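Long-range contacts in outer surface protein (Borrelia burgdorferi, PDB 5IZT), which is of unknown function but belongs to the PFam54_60 family of Borrelia surface proteins, consistent with a role at the boundary between spirochaete and host: residues F218-V223 with A235-N239; Q210-K214 with I263-S268; K251-L255 with T293-E298; E285-S289 with L378-Q382. One frame throughout, in Å; residues are numbered along the deposited sequence. Where two conformers were deposited one is given.

Contact 1: residues F218-V223 with A235-N239; sequences FELLDV and APQLN
With its CG anti to the backbone N (chi1 -178°), Leu238 carries its isobutyl group toward Phe218, whose ring is in turn swung back beside its own N (chi1 -65°). The two side chains cross obliquely, and Leu238 CD2 comes to 3.5 Å from Phe218 CD1. The same methyl lies 4.1 Å from Leu221 CB, because Leu221 and Leu238 run alongside each other and point the same way. Behind these apolar groups the backbones are tied twice, Leu238 N donating to Leu221 O at 2.8 Å and Val223 N to Pro236 O at 3.0 Å. The two bonds flank Asp222 and Gln237, whose CA atoms stand 4.1 Å apart. At the Val223 end, CG2 meets Pro236 CG at 4.1 Å. At the opposite end the extended chain of Gln237, in the conformer described, brings NE2 to Glu219 O at 2.7 Å, in the carbonyl plane and on a lone pair, with the acceptor close to the plane of the Gln237 amide. Asn239 leans its CB on Phe218 CB at 3.7 Å, while its ND2 is bonded to Lys214 O. Phe218 and Leu221 both reach Met287 of helix 280-316, which joins the pair of segments to the helical body. The result exemplifies a single antiparallel beta bridge, with Asp222 and Gln237 as its non-hydrogen-bonded pair, joining two parts of the loop between helices 179-197 and 243-255.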
loop_
_atom_site.group_PDB
_atom_site.type_symbol
_atom_site.label_atom_id
_atom_site.label_comp_id
_atom_site.label_asym_id
_atom_site.label_seq_id
_atom_site.Cartn_x
_atom_site.Cartn_y
_atom_site.Cartn_z
ATOM N N PHE A 218 14.817 2.578 4.991
ATOM C CA PHE A 218 14.453 1.673 6.075
ATOM C C PHE A 218 15.246 1.959 7.339
ATOM O O PHE A 218 14.806 1.611 8.432
ATOM C CB PHE A 218 14.659 0.221 5.637
ATOM C CG PHE A 218 13.741 -0.211 4.521
ATOM C CD1 PHE A 218 12.444 0.295 4.441
ATOM C CD2 PHE A 218 14.163 -1.127 3.560
ATOM C CE1 PHE A 218 11.577 -0.116 3.414
ATOM C CE2 PHE A 218 13.310 -1.545 2.535
ATOM C CZ PHE A 218 12.004 -1.040 2.467
ATOM N N GLU A 219 16.423 2.563 7.221
ATOM C CA GLU A 219 17.164 2.917 8.426
ATOM C C GLU A 219 16.450 3.998 9.231
ATOM O O GLU A 219 16.629 4.081 10.456
ATOM C CB GLU A 219 18.579 3.374 8.059
ATOM C CG GLU A 219 19.527 3.434 9.251
ATOM C CD GLU A 219 20.977 3.533 8.829
ATOM O OE1 GLU A 219 21.240 4.178 7.798
ATOM O OE2 GLU A 219 21.848 2.961 9.519
ATOM N N LEU A 220 15.640 4.821 8.574
ATOM C CA LEU A 220 15.033 5.991 9.197
ATOM C C LEU A 220 13.753 5.679 9.960
ATOM O O LEU A 220 13.163 6.592 10.547
ATOM C CB LEU A 220 14.740 7.057 8.129
ATOM C CG LEU A 220 16.009 7.656 7.523
ATOM C CD1 LEU A 220 15.609 8.524 6.333
ATOM C CD2 LEU A 220 16.718 8.467 8.590
ATOM N N LEU A 221 13.279 4.442 9.929
ATOM C CA LEU A 221 11.997 4.105 10.538
ATOM C C LEU A 221 12.126 2.856 11.402
ATOM O O LEU A 221 13.009 2.021 11.189
ATOM C CB LEU A 221 10.930 3.879 9.459
ATOM C CG LEU A 221 10.596 5.069 8.573
ATOM C CD1 LEU A 221 9.774 4.584 7.404
ATOM C CD2 LEU A 221 9.816 6.113 9.381
ATOM N N ASP A 222 11.240 2.747 12.390
ATOM C CA ASP A 222 10.985 1.493 13.087
ATOM C C ASP A 222 9.801 0.790 12.433
ATOM O O ASP A 222 9.064 1.377 11.650
ATOM C CB ASP A 222 10.651 1.732 14.557
ATOM C CG ASP A 222 11.825 2.245 15.358
ATOM O OD1 ASP A 222 12.972 2.073 14.899
ATOM O OD2 ASP A 222 11.592 2.808 16.457
ATOM N N VAL A 223 9.594 -0.473 12.804
ATOM C CA VAL A 223 8.412 -1.195 12.335
ATOM C C VAL A 223 7.162 -0.505 12.871
ATOM O O VAL A 223 7.086 -0.164 14.056
ATOM C CB VAL A 223 8.494 -2.665 12.764
ATOM C CG1 VAL A 223 7.214 -3.400 12.392
ATOM C CG2 VAL A 223 9.691 -3.325 12.088
ATOM N N ALA A 235 9.975 -1.294 19.171
ATOM C CA ALA A 235 9.996 -2.183 18.020
ATOM C C ALA A 235 11.333 -2.093 17.298
ATOM O O ALA A 235 12.040 -1.085 17.402
ATOM C CB ALA A 235 8.856 -1.826 17.070
ATOM N N PRO A 236 11.706 -3.130 16.546
ATOM C CA PRO A 236 12.986 -3.105 15.834
ATOM C C PRO A 236 12.984 -2.093 14.703
ATOM O O PRO A 236 11.947 -1.747 14.131
ATOM C CB PRO A 236 13.126 -4.532 15.294
ATOM C CG PRO A 236 11.724 -5.044 15.225
ATOM C CD PRO A 236 11.017 -4.428 16.391
ATOM N N GLN A 237 14.188 -1.629 14.382
ATOM C CA GLN A 237 14.382 -0.764 13.230
ATOM C C GLN A 237 13.913 -1.475 11.962
ATOM O O GLN A 237 14.019 -2.700 11.835
ATOM C CB GLN A 237 15.860 -0.380 13.127
ATOM C CG GLN A 237 16.137 0.979 12.501
ATOM C CD GLN A 237 17.555 1.444 12.777
ATOM O OE1 GLN A 237 18.337 0.729 13.400
ATOM N NE2 GLN A 237 17.890 2.645 12.319
ATOM N N LEU A 238 13.395 -0.696 11.003
ATOM C CA LEU A 238 12.797 -1.315 9.816
ATOM C C LEU A 238 13.844 -1.965 8.910
ATOM O O LEU A 238 13.501 -2.854 8.123
ATOM C CB LEU A 238 11.976 -0.271 9.032
ATOM C CG LEU A 238 11.226 -0.692 7.769
ATOM C CD1 LEU A 238 10.350 -1.924 8.058
ATOM C CD2 LEU A 238 10.386 0.473 7.225
ATOM N N ASN A 239 15.116 -1.583 9.032
ATOM C CA ASN A 239 16.179 -2.206 8.253
ATOM C C ASN A 239 16.820 -3.389 8.968
ATOM O O ASN A 239 17.848 -3.897 8.500
ATOM C CB ASN A 239 17.274 -1.179 7.920
ATOM C CG ASN A 239 18.064 -0.767 9.152
ATOM O OD1 ASN A 239 17.616 -0.977 10.274
ATOM N ND2 ASN A 239 19.251 -0.203 8.951
#

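Contact 2: residues Q210-K214 with I263-S268; sequences QFKMK and IEQFGS
Ile263 lays its CG2 methyl over one face of the Phe211 ring, 3.9 Å from the ring centroid and 27° off the normal, offset toward the rim. Helix 243-255 adds Tyr253, which meets the Phe211 ring edge-to-face. Next to this centre, Met213 runs across Gly267, its CG 3.6 Å from Gly267 CA, and the bend at its last torsion (chi3 -74°) turns CE toward Ile263 CG2, 4.2 Å away; its SD reaches the edge of the Phe266 ring, 4.2 Å from CD1. Gly267 has no side chain to hold the loop off, and Gly267 CA approaches Phe211 O to 3.2 Å in a CA-H...O contact. Farther out the contact turns polar. Glu264, in the conformer described, points OE2 at the edge of the Phe211 ring, 3.4 Å from CD1, and its OE1 accepts Lys212 NZ at 3.0 Å on the syn lone pair. That salt bridge is shared, since the ammonium group is also paired with Asp209, and the two carboxylates would probably hold it as a cation. Gln210 to Met213 form a type I' beta turn, here docked through Phe211 and Lys212, its two central residues, onto a glycine-bearing face of helix 260-274.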
loop_
_atom_site.group_PDB
_atom_site.type_symbol
_atom_site.label_atom_id
_atom_site.label_comp_id
_atom_site.label_asym_id
_atom_site.label_seq_id
_atom_site.Cartn_x
_atom_site.Cartn_y
_atom_site.Cartn_z
ATOM N N GLN A 210 18.864 -4.353 0.768
ATOM C CA GLN A 210 17.429 -4.013 0.776
ATOM C C GLN A 210 17.114 -2.931 -0.267
ATOM O O GLN A 210 16.470 -1.916 0.020
ATOM C CB GLN A 210 16.974 -3.589 2.184
ATOM C CG GLN A 210 17.312 -4.643 3.250
ATOM C CD GLN A 210 17.233 -4.128 4.694
ATOM O OE1 GLN A 210 16.698 -3.057 4.964
ATOM N NE2 GLN A 210 17.784 -4.905 5.622
ATOM N N PHE A 211 17.609 -3.155 -1.490
ATOM C CA PHE A 211 17.370 -2.276 -2.641
ATOM C C PHE A 211 17.785 -0.832 -2.344
ATOM O O PHE A 211 17.056 0.117 -2.638
ATOM C CB PHE A 211 15.905 -2.352 -3.089
ATOM C CG PHE A 211 15.433 -3.762 -3.350
ATOM C CD1 PHE A 211 15.780 -4.418 -4.523
ATOM C CD2 PHE A 211 14.667 -4.440 -2.405
ATOM C CE1 PHE A 211 15.366 -5.734 -4.760
ATOM C CE2 PHE A 211 14.250 -5.746 -2.629
ATOM C CZ PHE A 211 14.599 -6.397 -3.811
ATOM N N LYS A 212 18.978 -0.684 -1.760
ATOM C CA LYS A 212 19.620 0.575 -1.377
ATOM C C LYS A 212 18.875 1.283 -0.254
ATOM O O LYS A 212 19.184 2.447 0.054
ATOM C CB LYS A 212 19.783 1.540 -2.565
ATOM C CG LYS A 212 20.415 0.891 -3.812
ATOM C CD LYS A 212 21.912 0.749 -3.708
ATOM C CE LYS A 212 22.477 -0.002 -4.924
ATOM N NZ LYS A 212 22.023 -1.433 -4.984
ATOM N N MET A 213 17.900 0.625 0.373
ATOM C CA MET A 213 17.174 1.237 1.474
ATOM C C MET A 213 17.598 0.720 2.847
ATOM O O MET A 213 17.188 1.306 3.863
ATOM C CB MET A 213 15.668 1.047 1.263
ATOM C CG MET A 213 15.187 1.918 0.075
ATOM S SD MET A 213 13.428 1.793 -0.278
ATOM C CE MET A 213 13.418 0.148 -1.042
ATOM N N LYS A 214 18.442 -0.320 2.914
ATOM C CA LYS A 214 18.974 -0.747 4.214
ATOM C C LYS A 214 19.687 0.402 4.909
ATOM O O LYS A 214 19.537 0.598 6.120
ATOM C CB LYS A 214 19.951 -1.913 4.057
ATOM C CG LYS A 214 20.541 -2.394 5.413
ATOM C CD LYS A 214 21.417 -3.637 5.253
ATOM C CE LYS A 214 22.823 -3.313 4.725
ATOM N NZ LYS A 214 23.673 -2.568 5.712
ATOM N N ILE A 263 11.258 -1.354 -7.580
ATOM C CA ILE A 263 11.732 -1.236 -6.202
ATOM C C ILE A 263 13.187 -0.770 -6.170
ATOM O O ILE A 263 13.560 0.083 -5.345
ATOM C CB ILE A 263 11.530 -2.567 -5.452
ATOM C CG1 ILE A 263 10.037 -2.921 -5.377
ATOM C CG2 ILE A 263 12.135 -2.522 -4.027
ATOM C CD1 ILE A 263 9.810 -4.388 -4.979
ATOM N N GLU A 264 14.023 -1.308 -7.064
ATOM C CA GLU A 264 15.412 -0.856 -7.112
ATOM C C GLU A 264 15.501 0.611 -7.515
ATOM O O GLU A 264 16.322 1.356 -6.964
ATOM C CB GLU A 264 16.230 -1.724 -8.073
ATOM C CG GLU A 264 17.707 -1.344 -8.167
ATOM C CD GLU A 264 18.526 -1.747 -6.938
ATOM O OE1 GLU A 264 19.586 -1.122 -6.687
ATOM O OE2 GLU A 264 18.122 -2.687 -6.233
ATOM N N GLN A 265 14.676 1.045 -8.475
ATOM C CA GLN A 265 14.696 2.444 -8.894
ATOM C C GLN A 265 14.292 3.359 -7.750
ATOM O O GLN A 265 14.938 4.384 -7.491
ATOM C CB GLN A 265 13.763 2.641 -10.089
ATOM C CG GLN A 265 14.278 2.020 -11.379
ATOM C CD GLN A 265 15.633 2.592 -11.781
ATOM O OE1 GLN A 265 15.875 3.790 -11.663
ATOM N NE2 GLN A 265 16.527 1.728 -12.242
ATOM N N PHE A 266 13.211 3.000 -7.061
ATOM C CA PHE A 266 12.713 3.789 -5.940
ATOM C C PHE A 266 13.747 3.855 -4.825
ATOM O O PHE A 266 14.002 4.928 -4.256
ATOM C CB PHE A 266 11.387 3.180 -5.426
ATOM C CG PHE A 266 10.689 4.032 -4.385
ATOM C CD1 PHE A 266 11.051 3.947 -3.052
ATOM C CD2 PHE A 266 9.668 4.887 -4.751
ATOM C CE1 PHE A 266 10.426 4.744 -2.092
ATOM C CE2 PHE A 266 9.028 5.681 -3.804
ATOM C CZ PHE A 266 9.403 5.601 -2.472
ATOM N N GLY A 267 14.347 2.716 -4.484
ATOM C CA GLY A 267 15.387 2.719 -3.460
ATOM C C GLY A 267 16.578 3.591 -3.825
ATOM O O GLY A 267 17.144 4.285 -2.970
ATOM N N SER A 268 16.965 3.585 -5.100
ATOM C CA SER A 268 18.080 4.428 -5.532
ATOM C C SER A 268 17.759 5.903 -5.366
ATOM O O SER A 268 18.650 6.702 -5.061
ATOM C CB SER A 268 18.451 4.137 -6.984
ATOM O OG SER A 268 19.008 2.843 -7.114
#

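Contact 3: residues K251-L255 with T293-E298; sequences KFYAL and TQISFE
Gln294 runs from its helix across the last turn of helix 243-255, passing Leu255 in the opposite direction. Its CB lies 4.1 Å from Leu255 CB, and CG then comes to 3.3 Å from Lys251 O. The bend at chi2 (68°) turns the amide along the partner helix: OE1 ends 3.4 Å from Leu255 CA, and NE2 lies 3.8 Å from Ala254 CB. Arg343 of helix 322-359 donates to OE1, and it also takes the carbonyl oxygen of Ala254, so one arginine ties both helices to a third. NE2 gives a nearly straight bond of 3.0 Å to Glu298, one turn on, using the anti lone pair of Glu298 OE2, which lies almost in the plane of the Gln294 amide. The two helical segments cross almost at a right angle, 84° between their directions, so that the short helix 243-255 abuts the long helix 280-316 within the helical fold instead of lying along it. The bent chain of Lys251 passes over the flank of helix 280-316, its CD 4.1 Å from Ile295 CG1, and NZ closes a salt bridge of 3.0 Å with Glu298 OE1 on the syn side, 18° out of the carboxylate plane. Glu298 is thereby gripped through both oxygens, by Gln294 and Lys251, which fixes the turn of its carboxylate. Leu255 CD1 meets Thr293 CG2, the side chains at about a right angle.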
loop_
_atom_site.group_PDB
_atom_site.type_symbol
_atom_site.label_atom_id
_atom_site.label_comp_id
_atom_site.label_asym_id
_atom_site.label_seq_id
_atom_site.Cartn_x
_atom_site.Cartn_y
_atom_site.Cartn_z
ATOM N N LYS A 251 5.786 -5.523 2.976
ATOM C CA LYS A 251 4.583 -4.766 2.626
ATOM C C LYS A 251 4.903 -3.687 1.597
ATOM O O LYS A 251 4.082 -3.403 0.719
ATOM C CB LYS A 251 3.955 -4.141 3.869
ATOM C CG LYS A 251 3.682 -5.172 4.970
ATOM C CD LYS A 251 2.241 -5.392 5.203
ATOM C CE LYS A 251 2.033 -6.471 6.271
ATOM N NZ LYS A 251 1.652 -7.765 5.644
ATOM N N PHE A 252 6.071 -3.036 1.714
ATOM C CA PHE A 252 6.456 -2.074 0.683
ATOM C C PHE A 252 6.694 -2.774 -0.650
ATOM O O PHE A 252 6.306 -2.259 -1.708
ATOM C CB PHE A 252 7.712 -1.285 1.074
ATOM C CG PHE A 252 8.088 -0.262 0.046
ATOM C CD1 PHE A 252 7.330 0.910 -0.093
ATOM C CD2 PHE A 252 9.148 -0.488 -0.828
ATOM C CE1 PHE A 252 7.646 1.851 -1.069
ATOM C CE2 PHE A 252 9.473 0.455 -1.829
ATOM C CZ PHE A 252 8.725 1.629 -1.937
ATOM N N TYR A 253 7.339 -3.935 -0.627
ATOM C CA TYR A 253 7.536 -4.684 -1.876
ATOM C C TYR A 253 6.202 -5.082 -2.487
ATOM O O TYR A 253 6.038 -5.066 -3.718
ATOM C CB TYR A 253 8.397 -5.923 -1.624
ATOM C CG TYR A 253 9.733 -5.615 -0.972
ATOM C CD1 TYR A 253 10.357 -4.388 -1.174
ATOM C CD2 TYR A 253 10.350 -6.541 -0.122
ATOM C CE1 TYR A 253 11.573 -4.084 -0.553
ATOM C CE2 TYR A 253 11.586 -6.239 0.505
ATOM C CZ TYR A 253 12.183 -5.022 0.279
ATOM O OH TYR A 253 13.399 -4.724 0.886
ATOM N N ALA A 254 5.235 -5.454 -1.639
ATOM C CA ALA A 254 3.908 -5.823 -2.122
ATOM C C ALA A 254 3.179 -4.630 -2.730
ATOM O O ALA A 254 2.444 -4.782 -3.714
ATOM C CB ALA A 254 3.084 -6.416 -0.984
ATOM N N LEU A 255 3.357 -3.444 -2.143
ATOM C CA LEU A 255 2.769 -2.229 -2.694
ATOM C C LEU A 255 3.265 -1.965 -4.112
ATOM O O LEU A 255 2.508 -1.476 -4.967
ATOM C CB LEU A 255 3.112 -1.045 -1.783
ATOM C CG LEU A 255 2.735 0.345 -2.278
ATOM C CD1 LEU A 255 1.212 0.483 -2.443
ATOM C CD2 LEU A 255 3.302 1.379 -1.293
ATOM N N THR A 293 -0.403 2.803 3.241
ATOM C CA THR A 293 -1.335 2.458 2.178
ATOM C C THR A 293 -1.512 0.947 2.082
ATOM O O THR A 293 -2.641 0.443 2.003
ATOM C CB THR A 293 -0.837 3.009 0.846
ATOM O OG1 THR A 293 -0.868 4.427 0.880
ATOM C CG2 THR A 293 -1.708 2.521 -0.325
ATOM N N GLN A 294 -0.404 0.212 2.046
ATOM C CA GLN A 294 -0.511 -1.235 1.879
ATOM C C GLN A 294 -1.087 -1.887 3.130
ATOM O O GLN A 294 -1.875 -2.837 3.037
ATOM C CB GLN A 294 0.859 -1.832 1.540
ATOM C CG GLN A 294 0.819 -3.337 1.218
ATOM C CD GLN A 294 0.087 -3.640 -0.078
ATOM O OE1 GLN A 294 -0.073 -2.766 -0.926
ATOM N NE2 GLN A 294 -0.362 -4.885 -0.233
ATOM N N ILE A 295 -0.715 -1.390 4.314
ATOM C CA ILE A 295 -1.199 -2.008 5.539
ATOM C C ILE A 295 -2.709 -1.850 5.634
ATOM O O ILE A 295 -3.434 -2.815 5.911
ATOM C CB ILE A 295 -0.491 -1.401 6.760
ATOM C CG1 ILE A 295 0.988 -1.841 6.768
ATOM C CG2 ILE A 295 -1.229 -1.809 8.036
ATOM C CD1 ILE A 295 1.869 -1.088 7.775
ATOM N N SER A 296 -3.204 -0.629 5.412
ATOM C CA SER A 296 -4.652 -0.408 5.468
ATOM C C SER A 296 -5.373 -1.197 4.391
ATOM O O SER A 296 -6.476 -1.701 4.626
ATOM C CB SER A 296 -4.985 1.075 5.315
ATOM O OG SER A 296 -4.615 1.821 6.468
ATOM N N PHE A 297 -4.802 -1.243 3.186
ATOM C CA PHE A 297 -5.386 -2.019 2.088
ATOM C C PHE A 297 -5.593 -3.475 2.494
ATOM O O PHE A 297 -6.685 -4.033 2.317
ATOM C CB PHE A 297 -4.476 -1.908 0.854
ATOM C CG PHE A 297 -4.900 -2.747 -0.309
ATOM C CD1 PHE A 297 -5.944 -2.335 -1.138
ATOM C CD2 PHE A 297 -4.253 -3.926 -0.597
ATOM C CE1 PHE A 297 -6.323 -3.103 -2.237
ATOM C CE2 PHE A 297 -4.633 -4.711 -1.699
ATOM C CZ PHE A 297 -5.675 -4.300 -2.506
ATOM N N GLU A 298 -4.563 -4.107 3.063
ATOM C CA GLU A 298 -4.687 -5.518 3.434
ATOM C C GLU A 298 -5.690 -5.720 4.567
ATOM O O GLU A 298 -6.424 -6.721 4.587
ATOM C CB GLU A 298 -3.309 -6.080 3.817
ATOM C CG GLU A 298 -2.357 -6.194 2.626
ATOM C CD GLU A 298 -0.986 -6.765 2.986
ATOM O OE1 GLU A 298 -0.828 -7.345 4.083
ATOM O OE2 GLU A 298 -0.059 -6.617 2.158
#

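Contact 4: residues E285-S289 with L378-Q382; sequences ELMIS and LDNMQ
Leu286 wedges its CD2 methyl between two side chains of the partner helix, 3.8 Å from Leu378 CD1 and 3.7 Å from Met381 SD. This is the close-packed, buried part of the contact. Ser289 extends it, with OG 3.6 Å from Met381 CB. A first torsion of 77° folds that hydroxyl back over its own helix, where it donates to Leu286 O at 2.8 Å; Trp346 NE1 is bonded to Ser289 OG, so the buried hydroxyl has two partners. The side of Glu285 and Gln382 is looser and wetter. Gln382 NE2 donates to Glu285 OE2 at 3.1 Å, arriving from above the carboxylate plane, 56° out of it, with amide and carboxylate strongly turned against each other. A water bridges the two residues, donating to Glu285 O at 2.7 Å and accepting from Gln382 NE2 at 2.9 Å, so the amide nitrogen serves two acceptors. The two segments run in the same general direction, 27° apart, placing helices 280-316 and 366-395 side by side. Helix 322-359 packs against Met381 through Trp346, Gln349 and Ala350.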
loop_
_atom_site.group_PDB
_atom_site.type_symbol
_atom_site.label_atom_id
_atom_site.label_comp_id
_atom_site.label_asym_id
_atom_site.label_seq_id
_atom_site.Cartn_x
_atom_site.Cartn_y
_atom_site.Cartn_z
ATOM N N GLU A 285 8.330 10.525 5.501
ATOM C CA GLU A 285 6.945 10.733 5.073
ATOM C C GLU A 285 6.616 9.908 3.829
ATOM O O GLU A 285 5.510 9.364 3.721
ATOM C CB GLU A 285 6.658 12.211 4.803
ATOM C CG GLU A 285 6.758 13.153 6.008
ATOM C CD GLU A 285 6.218 14.561 5.695
ATOM O OE1 GLU A 285 6.943 15.383 5.095
ATOM O OE2 GLU A 285 5.037 14.832 6.019
ATOM N N LEU A 286 7.539 9.829 2.860
ATOM C CA LEU A 286 7.267 9.052 1.650
ATOM C C LEU A 286 7.066 7.584 1.984
ATOM O O LEU A 286 6.092 6.962 1.540
ATOM C CB LEU A 286 8.397 9.192 0.618
ATOM C CG LEU A 286 8.554 10.586 -0.002
ATOM C CD1 LEU A 286 9.880 10.655 -0.749
ATOM C CD2 LEU A 286 7.384 10.883 -0.934
ATOM N N MET A 287 7.989 7.005 2.758
ATOM C CA MET A 287 7.889 5.578 3.054
ATOM C C MET A 287 6.696 5.285 3.958
ATOM O O MET A 287 6.003 4.276 3.768
ATOM C CB MET A 287 9.183 5.065 3.692
ATOM C CG MET A 287 9.117 3.566 4.018
ATOM S SD MET A 287 8.785 2.513 2.573
ATOM C CE MET A 287 10.292 2.736 1.613
ATOM N N ILE A 288 6.437 6.151 4.942
ATOM C CA ILE A 288 5.274 5.941 5.804
ATOM C C ILE A 288 3.991 5.967 4.975
ATOM O O ILE A 288 3.057 5.195 5.230
ATOM C CB ILE A 288 5.244 6.989 6.937
ATOM C CG1 ILE A 288 6.292 6.667 8.003
ATOM C CG2 ILE A 288 3.833 7.085 7.567
ATOM C CD1 ILE A 288 6.487 7.778 9.036
ATOM N N SER A 289 3.914 6.856 3.979
ATOM C CA SER A 289 2.699 6.924 3.170
ATOM C C SER A 289 2.503 5.641 2.380
ATOM O O SER A 289 1.366 5.210 2.174
ATOM C CB SER A 289 2.714 8.130 2.222
ATOM O OG SER A 289 3.542 7.913 1.077
ATOM N N LEU A 378 4.428 14.371 -2.941
ATOM C CA LEU A 378 4.224 13.968 -1.545
ATOM C C LEU A 378 2.757 14.068 -1.134
ATOM O O LEU A 378 2.209 13.150 -0.513
ATOM C CB LEU A 378 5.105 14.815 -0.619
ATOM C CG LEU A 378 4.952 14.554 0.883
ATOM C CD1 LEU A 378 5.257 13.085 1.259
ATOM C CD2 LEU A 378 5.827 15.526 1.676
ATOM N N ASP A 379 2.107 15.191 -1.445
ATOM C CA ASP A 379 0.716 15.366 -1.032
ATOM C C ASP A 379 -0.194 14.343 -1.693
ATOM O O ASP A 379 -1.122 13.824 -1.055
ATOM C CB ASP A 379 0.255 16.790 -1.345
ATOM C CG ASP A 379 0.874 17.818 -0.418
ATOM O OD1 ASP A 379 0.757 17.661 0.823
ATOM O OD2 ASP A 379 1.538 18.746 -0.931
ATOM N N ASN A 380 0.042 14.048 -2.972
ATOM C CA ASN A 380 -0.760 13.033 -3.651
ATOM C C ASN A 380 -0.598 11.669 -2.988
ATOM O O ASN A 380 -1.567 10.910 -2.858
ATOM C CB ASN A 380 -0.359 12.940 -5.121
ATOM C CG ASN A 380 -0.755 14.152 -5.933
ATOM O OD1 ASN A 380 -1.714 14.871 -5.624
ATOM N ND2 ASN A 380 -0.006 14.384 -7.001
ATOM N N MET A 381 0.626 11.317 -2.589
ATOM C CA MET A 381 0.840 10.026 -1.934
ATOM C C MET A 381 0.190 9.976 -0.555
ATOM O O MET A 381 -0.448 8.978 -0.198
ATOM C CB MET A 381 2.336 9.745 -1.830
ATOM C CG MET A 381 2.970 9.474 -3.191
ATOM S SD MET A 381 4.787 9.382 -3.107
ATOM C CE MET A 381 5.113 8.186 -4.414
ATOM N N GLN A 382 0.328 11.049 0.228
ATOM C CA GLN A 382 -0.309 11.089 1.541
ATOM C C GLN A 382 -1.830 11.136 1.430
ATOM O O GLN A 382 -2.534 10.516 2.247
ATOM C CB GLN A 382 0.234 12.277 2.341
ATOM C CG GLN A 382 1.691 12.054 2.811
ATOM C CD GLN A 382 2.262 13.238 3.570
ATOM O OE1 GLN A 382 1.996 14.397 3.233
ATOM N NE2 GLN A 382 3.046 12.953 4.615
HETATM O O HOH W 1 3.519 10.218 5.399
#

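The four contacts are spread through a mainly helical fold without strands, with centres 13 to 17 Å apart. Contact 1 falls within the span of chain bounded by contact 2, and both use the long loop between helices 179-197 and 243-255. Contacts 3 and 4 share helix 280-316, and contact 3 alternates along the chain with contact 2 and with contact 4. The centre of contact 3 lies about 3 Å from the centre of the chain, those of contacts 1 and 2 about 17 Å. Met287 of contact 4 links the set, touching Phe218 and Leu221 of contact 1, Met213 and Phe266 of contact 2 and Phe252 of contact 3. Packing there joins loop and helices.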